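Local coordinates for phosphatidylinositol-specific phospholipase C (Listeria monocytogenes, PDB 2PLC), which is a bacterial phosphatidylinositol-specific phospholipase C, a single-chain enzyme of the TIM-barrel class, at residues Thr90-Leu93 and Lys98-Ile101. Residues are numbered along the deposited sequence; the frame is centred on the assembly and turned at random.
Sequences TQFL and KETI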
loop_
_atom_site.group_PDB
_atom_site.type_symbol
_atom_site.label_atom_id
_atom_site.label_comp_id
_atom_site.label_asym_id
_atom_site.label_seq_id
_atom_site.Cartn_x
_atom_site.Cartn_y
_atom_site.Cartn_z
ATOM N N THR A 90 -5.997 9.440 9.356
ATOM C CA THR A 90 -5.879 10.836 9.743
ATOM C C THR A 90 -5.445 11.023 11.197
ATOM O O THR A 90 -4.601 11.869 11.486
ATOM C CB THR A 90 -7.194 11.551 9.452
ATOM O OG1 THR A 90 -7.326 11.693 8.036
ATOM C CG2 THR A 90 -7.232 12.903 10.092
ATOM N N GLN A 91 -6.000 10.226 12.107
ATOM C CA GLN A 91 -5.628 10.316 13.515
ATOM C C GLN A 91 -4.172 9.912 13.709
ATOM O O GLN A 91 -3.472 10.471 14.556
ATOM C CB GLN A 91 -6.537 9.441 14.380
ATOM C CG GLN A 91 -7.916 10.038 14.625
ATOM C CD GLN A 91 -7.854 11.411 15.283
ATOM O OE1 GLN A 91 -7.467 11.538 16.447
ATOM N NE2 GLN A 91 -8.230 12.444 14.537
ATOM N N PHE A 92 -3.717 8.943 12.916
ATOM C CA PHE A 92 -2.341 8.471 12.998
ATOM C C PHE A 92 -1.382 9.548 12.506
ATOM O O PHE A 92 -0.347 9.798 13.123
ATOM C CB PHE A 92 -2.155 7.204 12.164
ATOM C CG PHE A 92 -0.742 6.703 12.146
ATOM C CD1 PHE A 92 -0.234 5.991 13.222
ATOM C CD2 PHE A 92 0.094 6.973 11.068
ATOM C CE1 PHE A 92 1.085 5.557 13.232
ATOM C CE2 PHE A 92 1.421 6.545 11.066
ATOM C CZ PHE A 92 1.915 5.836 12.152
ATOM N N LEU A 93 -1.719 10.157 11.372
ATOM C CA LEU A 93 -0.897 11.214 10.788
ATOM C C LEU A 93 -0.878 12.479 11.637
ATOM O O LEU A 93 0.030 13.304 11.513
ATOM C CB LEU A 93 -1.386 11.549 9.384
ATOM C CG LEU A 93 -1.119 10.466 8.349
ATOM C CD1 LEU A 93 -1.764 10.837 7.033
ATOM C CD2 LEU A 93 0.382 10.278 8.197
ATOM N N LYS A 98 5.196 13.441 10.793
ATOM C CA LYS A 98 6.282 13.390 9.815
ATOM C C LYS A 98 6.204 12.169 8.902
ATOM O O LYS A 98 6.947 12.070 7.927
ATOM C CB LYS A 98 7.648 13.453 10.505
ATOM C CG LYS A 98 7.989 14.807 11.129
ATOM C CD LYS A 98 8.115 15.896 10.072
ATOM C CE LYS A 98 8.460 17.239 10.694
ATOM N NZ LYS A 98 8.572 18.309 9.664
ATOM N N GLU A 99 5.288 11.254 9.215
ATOM C CA GLU A 99 5.101 10.040 8.428
ATOM C C GLU A 99 4.242 10.322 7.206
ATOM O O GLU A 99 3.553 11.334 7.143
ATOM C CB GLU A 99 4.421 8.955 9.268
ATOM C CG GLU A 99 5.111 8.633 10.577
ATOM C CD GLU A 99 6.549 8.214 10.398
ATOM O OE1 GLU A 99 6.794 7.154 9.792
ATOM O OE2 GLU A 99 7.439 8.938 10.878
ATOM N N THR A 100 4.318 9.431 6.222
ATOM C CA THR A 100 3.532 9.551 5.000
ATOM C C THR A 100 2.955 8.183 4.670
ATOM O O THR A 100 3.591 7.152 4.898
ATOM C CB THR A 100 4.359 10.084 3.795
ATOM O OG1 THR A 100 3.597 9.933 2.586
ATOM C CG2 THR A 100 5.668 9.343 3.656
ATOM N N ILE A 101 1.733 8.175 4.158
ATOM C CA ILE A 101 1.072 6.928 3.823
ATOM C C ILE A 101 0.669 6.898 2.365
ATOM O O ILE A 101 0.167 7.880 1.822
ATOM C CB ILE A 101 -0.152 6.693 4.744
ATOM C CG1 ILE A 101 0.333 6.517 6.182
ATOM C CG2 ILE A 101 -0.958 5.477 4.293
ATOM C CD1 ILE A 101 -0.756 6.396 7.192
#
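Leu93 reaches from the last turns of helix 82-95 onto the chain that leads into strand 101-107. Its CB and CG make no close approach; CG sits beside the backbone N (chi1 -70°), and from it CD2 points to the 98-101 segment, 3.5 Å from Glu99 O and 4.2 Å from Ile101 CD1. A branched aliphatic residue suits this place, because one methyl can rest on the carbonyl oxygen of the loop residue Glu99 and on the side chain of Ile101, the first residue of the strand. Ile101 answers with its longer arm, whose tip, CD1, also comes 4.0 Å from Phe92 CD2, approaching the ring obliquely. Phe92 has CG anti to the backbone N (chi1 177°), which sends the flat ring out beside Leu93; Tyr51 and Leu54 of helix 50-55 also pack on it. Glutamate splits its roles: Glu99 CB lies obliquely against the ring, 4.2 Å from Phe92 CE2, whereas the carboxylate turns off to Arg59 and the backbone N atoms of Met7 and Ser8. Within the beta-alpha-beta connection between parallel neighbours 60-65 and 101-107, van der Waals packing thus holds helix end to strand start, while Arg59 and two backbone N-H groups probably balance the carboxylate's charge.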